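Local coordinates for protein putative ribose operon repressor (Burkholderia thailandensis, PDB 3EGC) that is a putative LacI-family transcriptional repressor of a ribose operon, probably binding regulatory DNA and, as in relatives of its sugar-binding fold, perhaps responding to a small ligand, at residues A[119-124]-A[149-154]; A[111-116]-A[189-194]; A[196-201]-A[216-221]. All blocks are in the same frame, centred on the assembly; numbering follows the deposited sequence.

Contact 1: A[119-124]-A[149-154]; sequences YLIARG and AAMSAA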
ATOM      1  N   TYR A 119      25.003  -9.840  -7.473  1.00 35.62           N
ATOM      2  CA  TYR A 119      24.821 -10.664  -6.338  1.00 35.60           C
ATOM      3  C   TYR A 119      24.422 -12.099  -6.698  1.00 35.99           C
ATOM      4  O   TYR A 119      24.917 -13.047  -6.092  1.00 37.48           O
ATOM      5  CB  TYR A 119      23.777 -10.040  -5.425  1.00 35.60           C
ATOM      6  CG  TYR A 119      23.320 -10.933  -4.296  1.00 34.30           C
ATOM      7  CD1 TYR A 119      23.968 -10.921  -3.099  1.00 35.59           C
ATOM      8  CD2 TYR A 119      22.291 -11.810  -4.462  1.00 34.95           C
ATOM      9  CE1 TYR A 119      23.542 -11.723  -2.017  1.00 35.33           C
ATOM     10  CE2 TYR A 119      21.866 -12.609  -3.425  1.00 35.25           C
ATOM     11  CZ  TYR A 119      22.492 -12.543  -2.210  1.00 35.12           C
ATOM     12  OH  TYR A 119      22.092 -13.355  -1.189  1.00 38.49           O
ATOM     13  N   LEU A 120      23.517 -12.264  -7.652  1.00 36.01           N
ATOM     14  CA  LEU A 120      23.118 -13.583  -8.113  1.00 36.00           C
ATOM     15  C   LEU A 120      24.271 -14.340  -8.770  1.00 36.40           C
ATOM     16  O   LEU A 120      24.403 -15.546  -8.622  1.00 36.57           O
ATOM     17  CB  LEU A 120      21.977 -13.445  -9.070  1.00 35.55           C
ATOM     18  CG  LEU A 120      20.609 -13.217  -8.466  1.00 33.65           C
ATOM     19  CD1 LEU A 120      19.661 -12.960  -9.619  1.00 32.93           C
ATOM     20  CD2 LEU A 120      20.177 -14.418  -7.658  1.00 29.05           C
ATOM     21  N   ILE A 121      25.108 -13.598  -9.472  1.00 36.71           N
ATOM     22  CA  ILE A 121      26.213 -14.159 -10.221  1.00 36.53           C
ATOM     23  C   ILE A 121      27.273 -14.574  -9.216  1.00 36.84           C
ATOM     24  O   ILE A 121      27.821 -15.655  -9.298  1.00 36.58           O
ATOM     25  CB  ILE A 121      26.809 -13.152 -11.214  1.00 36.58           C
ATOM     26  CG1 ILE A 121      25.892 -12.954 -12.420  1.00 34.64           C
ATOM     27  CG2 ILE A 121      28.201 -13.636 -11.683  1.00 37.66           C
ATOM     28  CD1 ILE A 121      26.127 -11.615 -13.204  1.00 33.56           C
ATOM     29  N   ALA A 122      27.497 -13.730  -8.210  1.00 37.43           N
ATOM     30  CA  ALA A 122      28.456 -14.072  -7.154  1.00 37.93           C
ATOM     31  C   ALA A 122      28.024 -15.324  -6.362  1.00 38.70           C
ATOM     32  O   ALA A 122      28.859 -15.989  -5.750  1.00 38.23           O
ATOM     33  CB  ALA A 122      28.720 -12.897  -6.246  1.00 37.55           C
ATOM     34  N   ARG A 123      26.731 -15.652  -6.413  1.00 39.14           N
ATOM     35  CA  ARG A 123      26.246 -16.875  -5.786  1.00 39.64           C
ATOM     36  C   ARG A 123      26.483 -18.114  -6.613  1.00 39.20           C
ATOM     37  O   ARG A 123      26.279 -19.209  -6.119  1.00 38.98           O
ATOM     38  CB  ARG A 123      24.751 -16.793  -5.455  1.00 39.49           C
ATOM     39  CG  ARG A 123      24.504 -16.273  -4.110  1.00 41.36           C
ATOM     40  CD  ARG A 123      23.040 -15.905  -3.906  1.00 43.15           C
ATOM     41  NE  ARG A 123      22.220 -17.042  -3.512  1.00 43.69           N
ATOM     42  CZ  ARG A 123      22.222 -17.562  -2.282  1.00 45.82           C
ATOM     43  NH1 ARG A 123      23.043 -17.083  -1.350  1.00 44.83           N
ATOM     44  NH2 ARG A 123      21.407 -18.567  -1.981  1.00 46.48           N
ATOM     45  N   GLY A 124      26.854 -17.941  -7.877  1.00 39.27           N
ATOM     46  CA  GLY A 124      27.004 -19.080  -8.759  1.00 38.82           C
ATOM     47  C   GLY A 124      25.931 -19.287  -9.811  1.00 39.01           C
ATOM     48  O   GLY A 124      25.893 -20.348 -10.435  1.00 38.88           O
ATOM     49  N   ALA A 149      24.008  -5.329 -18.334  1.00 37.12           N
ATOM     50  CA  ALA A 149      25.326  -4.816 -18.082  1.00 36.61           C
ATOM     51  C   ALA A 149      26.044  -5.726 -17.090  1.00 36.96           C
ATOM     52  O   ALA A 149      27.251  -5.916 -17.192  1.00 37.48           O
ATOM     53  CB  ALA A 149      25.269  -3.374 -17.567  1.00 36.31           C
ATOM     54  N   ALA A 150      25.310  -6.277 -16.133  1.00 36.55           N
ATOM     55  CA  ALA A 150      25.903  -7.191 -15.145  1.00 37.09           C
ATOM     56  C   ALA A 150      26.311  -8.501 -15.826  1.00 37.18           C
ATOM     57  O   ALA A 150      27.375  -9.027 -15.612  1.00 37.00           O
ATOM     58  CB  ALA A 150      24.896  -7.499 -13.995  1.00 36.46           C
ATOM     59  N   MET A 151      25.423  -9.038 -16.631  1.00 38.03           N
ATOM     60  CA  MET A 151      25.690 -10.250 -17.375  1.00 38.94           C
ATOM     61  C   MET A 151      26.894 -10.079 -18.278  1.00 40.13           C
ATOM     62  O   MET A 151      27.797 -10.911 -18.307  1.00 40.20           O
ATOM     63  CB  MET A 151      24.419 -10.674 -18.159  1.00 38.09           C
ATOM     64  CG  MET A 151      23.270 -11.152 -17.173  1.00 34.94           C
ATOM     65  SD  MET A 151      23.663 -12.614 -16.094  1.00 26.48           S
ATOM     66  CE  MET A 151      23.255 -13.923 -17.248  1.00 34.51           C
ATOM     67  N   SER A 152      26.909  -8.956 -18.975  1.00 41.24           N
ATOM     68  CA  SER A 152      27.953  -8.652 -19.936  1.00 42.25           C
ATOM     69  C   SER A 152      29.293  -8.653 -19.227  1.00 42.57           C
ATOM     70  O   SER A 152      30.264  -9.304 -19.671  1.00 42.50           O
ATOM     71  CB  SER A 152      27.689  -7.270 -20.555  1.00 42.15           C
ATOM     72  OG  SER A 152      28.024  -7.234 -21.919  1.00 45.55           O
ATOM     73  N   ALA A 153      29.342  -7.936 -18.108  1.00 42.76           N
ATOM     74  CA  ALA A 153      30.591  -7.695 -17.423  1.00 43.28           C
ATOM     75  C   ALA A 153      31.191  -8.984 -16.888  1.00 43.94           C
ATOM     76  O   ALA A 153      32.414  -9.075 -16.689  1.00 44.16           O
ATOM     77  CB  ALA A 153      30.404  -6.712 -16.295  1.00 42.98           C
ATOM     78  N   ALA A 154      30.312  -9.951 -16.638  1.00 43.69           N
ATOM     79  CA  ALA A 154      30.681 -11.247 -16.134  1.00 44.01           C
ATOM     80  C   ALA A 154      30.965 -12.222 -17.277  1.00 44.04           C
ATOM     81  O   ALA A 154      31.365 -13.349 -17.048  1.00 43.78           O
ATOM     82  CB  ALA A 154      29.565 -11.806 -15.215  1.00 43.48           C
TER
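Where two neighbouring helices come within side-chain distance, Ile121 supplies the whole of one side of the contact and Ala150, Met151 and Ala154 supply the other. Its CD1 methyl does all the touching. CG1 stands beside the backbone N (chi1 -74°), and an extended second torsion carries CD1 across the gap to the facing helix.

Ala150 comes first along 149-154. Its carbonyl O lies 3.7 Å from Ile121 CD1, a van der Waals contact with a group already engaged, since Ala150 O accepts a hydrogen bond from Ala154 N at 3.2 Å. Its own methyl is a looser neighbour, with CB 4.4 Å from Ile121 CD1, and also packs on Arg114, Val117 and Glu118 of helix 109-122. Met151 follows. Its CB does not point straight at the other helix, but the chain bends at both chi2 and chi3, and this brings SD to 3.9 Å from Ile121 CD1, the two side chains meeting at a slant. Ala154, at the far end, presents CB 4.0 Å from Ile121 CD1. One methyl thus sits among Ala150, Met151 and, four residues after the first, Ala154, with an entirely apolar set of side chains and 138 Å² buried between the segments.

Just beyond Ile121, Gly124 has a positive phi (106°) and donates its N-H to Ile121 O at 2.9 Å, closing helix 109-122 in a Schellman motif. Beneath the pair of helices lies strand 128-131, whose Ile128 touches both Ile121 and Met151. Two helices lying side by side over the strand that links them, joined by an isoleucine methyl set against two alanines and a methionine, are what is expected of the layered alpha/beta fold of periplasmic-binding-protein-like domains.

Contact 2: A[111-116]-A[189-194]; sequences RGARTA and ALLTSS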
ATOM      1  N   ARG A 111      21.812   1.104 -11.987  1.00 30.44           N
ATOM      2  CA  ARG A 111      22.716   0.720 -10.897  1.00 31.21           C
ATOM      3  C   ARG A 111      22.177  -0.389  -9.922  1.00 30.48           C
ATOM      4  O   ARG A 111      22.874  -1.367  -9.603  1.00 29.26           O
ATOM      5  CB  ARG A 111      23.111   1.917 -10.088  1.00 30.68           C
ATOM      6  CG  ARG A 111      24.322   1.693  -9.253  1.00 34.54           C
ATOM      7  CD  ARG A 111      24.560   2.934  -8.356  1.00 38.95           C
ATOM      8  NE  ARG A 111      25.080   4.060  -9.130  1.00 42.34           N
ATOM      9  CZ  ARG A 111      25.306   5.268  -8.638  1.00 44.06           C
ATOM     10  NH1 ARG A 111      25.778   6.222  -9.433  1.00 43.37           N
ATOM     11  NH2 ARG A 111      25.024   5.529  -7.367  1.00 42.89           N
ATOM     12  N   GLY A 112      20.946  -0.189  -9.446  1.00 30.07           N
ATOM     13  CA  GLY A 112      20.356  -1.109  -8.482  1.00 28.69           C
ATOM     14  C   GLY A 112      20.168  -2.464  -9.136  1.00 28.30           C
ATOM     15  O   GLY A 112      20.433  -3.440  -8.496  1.00 28.02           O
ATOM     16  N   ALA A 113      19.765  -2.532 -10.419  1.00 27.89           N
ATOM     17  CA  ALA A 113      19.538  -3.830 -11.053  1.00 28.83           C
ATOM     18  C   ALA A 113      20.868  -4.612 -11.262  1.00 29.47           C
ATOM     19  O   ALA A 113      20.931  -5.835 -11.003  1.00 28.78           O
ATOM     20  CB  ALA A 113      18.728  -3.710 -12.385  1.00 27.86           C
ATOM     21  N   ARG A 114      21.899  -3.891 -11.730  1.00 29.16           N
ATOM     22  CA  ARG A 114      23.193  -4.450 -11.937  1.00 30.37           C
ATOM     23  C   ARG A 114      23.726  -5.044 -10.589  1.00 30.65           C
ATOM     24  O   ARG A 114      24.303  -6.159 -10.562  1.00 29.25           O
ATOM     25  CB  ARG A 114      24.152  -3.367 -12.444  1.00 31.30           C
ATOM     26  CG  ARG A 114      25.472  -3.901 -12.899  1.00 32.93           C
ATOM     27  CD  ARG A 114      26.393  -2.805 -13.423  1.00 33.48           C
ATOM     28  NE  ARG A 114      27.709  -3.369 -13.675  1.00 37.14           N
ATOM     29  CZ  ARG A 114      28.649  -2.854 -14.456  1.00 38.60           C
ATOM     30  NH1 ARG A 114      28.454  -1.728 -15.097  1.00 36.32           N
ATOM     31  NH2 ARG A 114      29.798  -3.503 -14.593  1.00 38.92           N
ATOM     32  N   THR A 115      23.497  -4.303  -9.498  1.00 29.83           N
ATOM     33  CA  THR A 115      23.957  -4.741  -8.201  1.00 30.98           C
ATOM     34  C   THR A 115      23.223  -6.029  -7.793  1.00 31.92           C
ATOM     35  O   THR A 115      23.851  -6.962  -7.339  1.00 30.78           O
ATOM     36  CB  THR A 115      23.764  -3.672  -7.103  1.00 31.18           C
ATOM     37  OG1 THR A 115      24.505  -2.504  -7.430  1.00 30.85           O
ATOM     38  CG2 THR A 115      24.248  -4.178  -5.694  1.00 30.92           C
ATOM     39  N   ALA A 116      21.897  -6.082  -8.011  1.00 31.95           N
ATOM     40  CA  ALA A 116      21.148  -7.268  -7.626  1.00 32.56           C
ATOM     41  C   ALA A 116      21.531  -8.484  -8.456  1.00 32.36           C
ATOM     42  O   ALA A 116      21.655  -9.602  -7.963  1.00 31.46           O
ATOM     43  CB  ALA A 116      19.690  -6.997  -7.694  1.00 32.76           C
ATOM     44  N   ALA A 189      17.820 -18.353 -11.768  1.00 34.71           N
ATOM     45  CA  ALA A 189      17.536 -17.124 -11.052  1.00 34.96           C
ATOM     46  C   ALA A 189      16.841 -16.095 -11.977  1.00 34.69           C
ATOM     47  O   ALA A 189      16.945 -16.153 -13.208  1.00 34.06           O
ATOM     48  CB  ALA A 189      18.784 -16.569 -10.470  1.00 34.65           C
ATOM     49  N   LEU A 190      16.104 -15.186 -11.352  1.00 34.15           N
ATOM     50  CA  LEU A 190      15.362 -14.166 -12.039  1.00 34.00           C
ATOM     51  C   LEU A 190      15.621 -12.853 -11.319  1.00 33.81           C
ATOM     52  O   LEU A 190      15.695 -12.829 -10.067  1.00 33.77           O
ATOM     53  CB  LEU A 190      13.854 -14.486 -11.971  1.00 33.73           C
ATOM     54  CG  LEU A 190      13.080 -15.202 -13.110  1.00 35.28           C
ATOM     55  CD1 LEU A 190      13.972 -15.738 -14.293  1.00 32.52           C
ATOM     56  CD2 LEU A 190      12.050 -16.212 -12.593  1.00 31.75           C
ATOM     57  N   LEU A 191      15.767 -11.780 -12.100  1.00 32.30           N
ATOM     58  CA  LEU A 191      15.547 -10.467 -11.592  1.00 31.97           C
ATOM     59  C   LEU A 191      14.056 -10.150 -11.839  1.00 32.41           C
ATOM     60  O   LEU A 191      13.565 -10.320 -12.982  1.00 32.55           O
ATOM     61  CB  LEU A 191      16.398  -9.456 -12.348  1.00 31.40           C
ATOM     62  CG  LEU A 191      16.208  -7.953 -12.112  1.00 32.45           C
ATOM     63  CD1 LEU A 191      16.531  -7.466 -10.670  1.00 32.54           C
ATOM     64  CD2 LEU A 191      16.961  -7.079 -13.162  1.00 32.01           C
ATOM     65  N   THR A 192      13.363  -9.667 -10.818  1.00 30.50           N
ATOM     66  CA  THR A 192      12.015  -9.158 -11.026  1.00 31.27           C
ATOM     67  C   THR A 192      11.973  -7.652 -10.788  1.00 31.27           C
ATOM     68  O   THR A 192      12.547  -7.173  -9.808  1.00 31.62           O
ATOM     69  CB  THR A 192      10.994  -9.847 -10.109  1.00 31.43           C
ATOM     70  OG1 THR A 192      11.500  -9.814  -8.767  1.00 31.96           O
ATOM     71  CG2 THR A 192      10.788 -11.362 -10.547  1.00 29.88           C
ATOM     72  N   SER A 193      11.306  -6.920 -11.670  1.00 30.04           N
ATOM     73  CA  SER A 193      11.390  -5.496 -11.642  1.00 30.67           C
ATOM     74  C   SER A 193      10.501  -4.736 -10.618  1.00 30.21           C
ATOM     75  O   SER A 193      10.631  -3.566 -10.502  1.00 30.29           O
ATOM     76  CB  SER A 193      11.199  -4.942 -13.052  1.00 31.24           C
ATOM     77  OG  SER A 193       9.899  -5.157 -13.500  1.00 31.47           O
ATOM     78  N   SER A 194       9.634  -5.415  -9.877  1.00 29.95           N
ATOM     79  CA  SER A 194       8.921  -4.805  -8.745  1.00 30.14           C
ATOM     80  C   SER A 194       8.282  -5.897  -7.917  1.00 29.99           C
ATOM     81  O   SER A 194       8.265  -7.065  -8.338  1.00 29.82           O
ATOM     82  CB  SER A 194       7.836  -3.829  -9.225  1.00 29.65           C
ATOM     83  OG  SER A 194       6.824  -4.523  -9.927  1.00 30.02           O
TER
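Ala113 and Ala116 meet Leu191 through methyl groups, without rings or other planar side chains; the flat group whose two faces are both used is the backbone carbonyl of Arg111, within the helix itself. Thr115 reaches Arg111 O from both faces of its plane. On one comes the hydroxyl, with OG1 2.9 Å from Arg111 O and lying 35° out of the carbonyl plane; on the opposite one comes the helical N-H, with Thr115 N 3.0 Å from Arg111 O. Two donors therefore grip one oxygen, and the hydroxyl bond ties down the side chain of Thr115 on the side of the helix turned from the strand.

On the strand-facing side the chemistry is purely apolar. Leu191 CG lies anti to its backbone N (chi1 172°), and the isobutyl group forks against the helix: CD2 reaches Ala113 CB at 3.9 Å, while CD1 lies 4.4 Å from Ala116 CB. Each branch thus has its own alanine, one helical turn apart. With methyls alone on the helix, the backbones stay close, Ala116 CA standing 7.6 Å from Leu191 CA.

This is helix-on-sheet packing in an alpha/beta/alpha sandwich. Strand 189-192 is an interior strand of its sheet, Leu191 bonding through its backbone to Gly129 and Ile131, and Leu190 to Glu217 and Val219. The neighbouring Thr192 packs instead on Ile218 and Ser220.

All three touching residues are buried. Phe147 of helix 138-153 and Val219 of strand 217-221 also pack on Leu191, and Val219 and Phe271 on Ala116.

Contact 3: A[196-201]-A[216-221]; sequences RITEGA and VEIVSF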
ATOM      1  N   ARG A 196       5.176  -6.380  -7.288  1.00 29.26           N
ATOM      2  CA  ARG A 196       3.973  -6.914  -7.909  1.00 30.21           C
ATOM      3  C   ARG A 196       4.297  -7.981  -8.971  1.00 29.20           C
ATOM      4  O   ARG A 196       3.615  -8.976  -9.083  1.00 27.15           O
ATOM      5  CB  ARG A 196       3.094  -5.807  -8.456  1.00 31.23           C
ATOM      6  CG  ARG A 196       1.694  -6.319  -8.798  1.00 36.63           C
ATOM      7  CD  ARG A 196       0.586  -5.367  -8.298  1.00 44.17           C
ATOM      8  NE  ARG A 196       0.640  -5.125  -6.857  1.00 44.55           N
ATOM      9  CZ  ARG A 196      -0.003  -4.136  -6.245  1.00 46.94           C
ATOM     10  NH1 ARG A 196       0.121  -4.014  -4.951  1.00 46.65           N
ATOM     11  NH2 ARG A 196      -0.802  -3.307  -6.918  1.00 46.91           N
ATOM     12  N   ILE A 197       5.405  -7.766  -9.681  1.00 29.18           N
ATOM     13  CA  ILE A 197       5.960  -8.772 -10.573  1.00 29.61           C
ATOM     14  C   ILE A 197       6.533  -9.953  -9.805  1.00 29.55           C
ATOM     15  O   ILE A 197       6.356 -11.112 -10.220  1.00 29.04           O
ATOM     16  CB  ILE A 197       6.983  -8.132 -11.567  1.00 29.89           C
ATOM     17  CG1 ILE A 197       6.212  -7.242 -12.553  1.00 31.58           C
ATOM     18  CG2 ILE A 197       7.812  -9.185 -12.333  1.00 28.89           C
ATOM     19  CD1 ILE A 197       7.109  -6.280 -13.209  1.00 34.65           C
ATOM     20  N   THR A 198       7.187  -9.659  -8.679  1.00 29.09           N
ATOM     21  CA  THR A 198       7.661 -10.735  -7.802  1.00 29.42           C
ATOM     22  C   THR A 198       6.505 -11.645  -7.337  1.00 29.29           C
ATOM     23  O   THR A 198       6.656 -12.853  -7.273  1.00 29.20           O
ATOM     24  CB  THR A 198       8.457 -10.219  -6.588  1.00 28.81           C
ATOM     25  OG1 THR A 198       9.549  -9.424  -7.041  1.00 28.14           O
ATOM     26  CG2 THR A 198       9.000 -11.409  -5.824  1.00 29.58           C
ATOM     27  N   GLU A 199       5.339 -11.050  -7.047  1.00 29.51           N
ATOM     28  CA  GLU A 199       4.135 -11.875  -6.766  1.00 29.64           C
ATOM     29  C   GLU A 199       3.828 -12.829  -7.952  1.00 29.39           C
ATOM     30  O   GLU A 199       3.694 -14.019  -7.781  1.00 29.90           O
ATOM     31  CB  GLU A 199       2.922 -10.975  -6.461  1.00 29.22           C
ATOM     32  CG  GLU A 199       3.158  -9.964  -5.301  1.00 30.08           C
ATOM     33  CD  GLU A 199       1.973  -9.113  -5.039  1.00 31.70           C
ATOM     34  OE1 GLU A 199       1.183  -8.874  -5.997  1.00 29.43           O
ATOM     35  OE2 GLU A 199       1.822  -8.679  -3.867  1.00 31.55           O
ATOM     36  N   GLY A 200       3.757 -12.305  -9.167  1.00 29.64           N
ATOM     37  CA  GLY A 200       3.510 -13.136 -10.349  1.00 29.98           C
ATOM     38  C   GLY A 200       4.548 -14.232 -10.608  1.00 30.96           C
ATOM     39  O   GLY A 200       4.198 -15.378 -10.958  1.00 31.23           O
ATOM     40  N   ALA A 201       5.828 -13.910 -10.443  1.00 31.10           N
ATOM     41  CA  ALA A 201       6.885 -14.971 -10.459  1.00 31.91           C
ATOM     42  C   ALA A 201       6.717 -16.036  -9.355  1.00 32.01           C
ATOM     43  O   ALA A 201       6.877 -17.203  -9.624  1.00 32.16           O
ATOM     44  CB  ALA A 201       8.357 -14.350 -10.427  1.00 30.84           C
ATOM     45  N   VAL A 216      14.639 -22.015  -8.335  1.00 36.47           N
ATOM     46  CA  VAL A 216      14.799 -20.646  -8.876  1.00 35.21           C
ATOM     47  C   VAL A 216      14.987 -19.654  -7.760  1.00 34.70           C
ATOM     48  O   VAL A 216      14.167 -19.605  -6.851  1.00 35.30           O
ATOM     49  CB  VAL A 216      13.512 -20.242  -9.681  1.00 36.41           C
ATOM     50  CG1 VAL A 216      13.479 -18.748 -10.119  1.00 34.29           C
ATOM     51  CG2 VAL A 216      13.251 -21.229 -10.894  1.00 35.21           C
ATOM     52  N   GLU A 217      16.061 -18.879  -7.796  1.00 34.21           N
ATOM     53  CA  GLU A 217      16.206 -17.741  -6.884  1.00 34.35           C
ATOM     54  C   GLU A 217      15.695 -16.448  -7.529  1.00 33.82           C
ATOM     55  O   GLU A 217      15.486 -16.394  -8.752  1.00 33.13           O
ATOM     56  CB  GLU A 217      17.634 -17.620  -6.307  1.00 34.58           C
ATOM     57  CG  GLU A 217      17.911 -18.661  -5.174  1.00 36.97           C
ATOM     58  CD  GLU A 217      19.353 -18.677  -4.654  1.00 42.68           C
ATOM     59  OE1 GLU A 217      20.201 -17.855  -5.052  1.00 43.73           O
ATOM     60  OE2 GLU A 217      19.648 -19.516  -3.793  1.00 47.31           O
ATOM     61  N   ILE A 218      15.455 -15.437  -6.693  1.00 33.23           N
ATOM     62  CA  ILE A 218      14.838 -14.194  -7.107  1.00 32.00           C
ATOM     63  C   ILE A 218      15.410 -12.984  -6.397  1.00 31.79           C
ATOM     64  O   ILE A 218      15.498 -12.965  -5.163  1.00 31.40           O
ATOM     65  CB  ILE A 218      13.291 -14.193  -6.836  1.00 32.24           C
ATOM     66  CG1 ILE A 218      12.604 -15.324  -7.620  1.00 32.78           C
ATOM     67  CG2 ILE A 218      12.682 -12.796  -7.156  1.00 30.92           C
ATOM     68  CD1 ILE A 218      11.041 -15.450  -7.343  1.00 31.69           C
ATOM     69  N   VAL A 219      15.809 -11.969  -7.165  1.00 31.15           N
ATOM     70  CA  VAL A 219      16.066 -10.670  -6.544  1.00 31.59           C
ATOM     71  C   VAL A 219      15.015  -9.728  -7.127  1.00 31.72           C
ATOM     72  O   VAL A 219      14.652  -9.876  -8.283  1.00 31.94           O
ATOM     73  CB  VAL A 219      17.514 -10.151  -6.791  1.00 31.31           C
ATOM     74  CG1 VAL A 219      18.480 -11.048  -6.103  1.00 30.45           C
ATOM     75  CG2 VAL A 219      17.861 -10.081  -8.379  1.00 31.42           C
ATOM     76  N   SER A 220      14.557  -8.776  -6.324  1.00 31.58           N
ATOM     77  CA  SER A 220      13.439  -7.951  -6.658  1.00 32.53           C
ATOM     78  C   SER A 220      13.735  -6.489  -6.326  1.00 32.85           C
ATOM     79  O   SER A 220      14.538  -6.222  -5.431  1.00 33.34           O
ATOM     80  CB  SER A 220      12.218  -8.406  -5.860  1.00 32.82           C
ATOM     81  OG  SER A 220      11.058  -7.648  -6.181  1.00 33.41           O
ATOM     82  N   PHE A 221      13.088  -5.555  -7.039  1.00 32.01           N
ATOM     83  CA  PHE A 221      12.953  -4.183  -6.550  1.00 31.95           C
ATOM     84  C   PHE A 221      11.796  -4.069  -5.530  1.00 31.59           C
ATOM     85  O   PHE A 221      10.867  -4.861  -5.553  1.00 30.40           O
ATOM     86  CB  PHE A 221      12.679  -3.173  -7.679  1.00 31.84           C
ATOM     87  CG  PHE A 221      13.925  -2.737  -8.442  1.00 32.13           C
ATOM     88  CD1 PHE A 221      14.296  -1.411  -8.437  1.00 31.11           C
ATOM     89  CD2 PHE A 221      14.661  -3.643  -9.222  1.00 32.16           C
ATOM     90  CE1 PHE A 221      15.392  -0.968  -9.153  1.00 33.37           C
ATOM     91  CE2 PHE A 221      15.774  -3.226  -9.943  1.00 32.91           C
ATOM     92  CZ  PHE A 221      16.156  -1.899  -9.924  1.00 32.85           C
TER
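Thr198 is the first residue of helix 196-201 to meet the strand, and it does so with both branches of its side chain. OG1 stands beside the backbone N (chi1 -56°) and points to Ser220, whose OG is anti to its own backbone N (chi1 -178°); Thr198 OG1 and Ser220 OG are modelled 2.5 Å apart. A hydrogen bond is indicated, either hydroxyl could donate, and the very short length is doubtful. The other branch serves the apolar half of the contact: Thr198 CG2 touches Ile218 CG2 at 4.2 Å, the two side chains running past each other in opposite senses.

Glu199, next in line, faces elsewhere, packing on Pro225 of the second subunit. Three residues after Thr198, Ala201 returns to the strand and completes the apolar patch. Ile218 has an extended second torsion (chi2 177°) that sends CD1 to 4.2 Å from Ala201 CB.

Helix and strand run nearly antiparallel, their short axes approaching to 8.5 Å, as the helix of a beta-alpha-beta unit should: strand 189-192 leads into helix 195-208, and strand 217-221 then lies beside 189-192 and parallel to it. Both Ser220 and Thr192 turn their hydroxyl-bearing side toward this helix.

Thr198 OG1 is consequently a hub. Besides Ser220 it bonds the OG1 of Thr192 and the carbonyl O of Ser194, one turn earlier in the chain, so that three polar neighbours share few protons. The buried hydroxyl is probably well satisfied, and its partners would help fix the rotation of the threonine while tying the start of the helix to two adjacent strands.

Overall arrangement
All three contacts belong to one alpha/beta lobe but sit at different depths. Contacts 2 and 3 are core, their centres 9 Å apart, and pack helices 109-122 and 195-208 against opposite faces of the sheet at the neighbouring strands 189-192 and 217-221. Contact 1 is more peripheral and joins helix to helix; it shares helix 109-122 with contact 2. The chemistry follows the place: contacts 1 and 2 are apolar packing, with a sulfur and a backbone carbonyl also touched in contact 1, whereas contact 3 adds a buried hydroxyl network extending into strand 189-192. Contacts 1 and 3 are linked by a salt bridge, Arg123 NE to Glu217 OE1 at 2.7 Å, and by Leu120 packing on Val219.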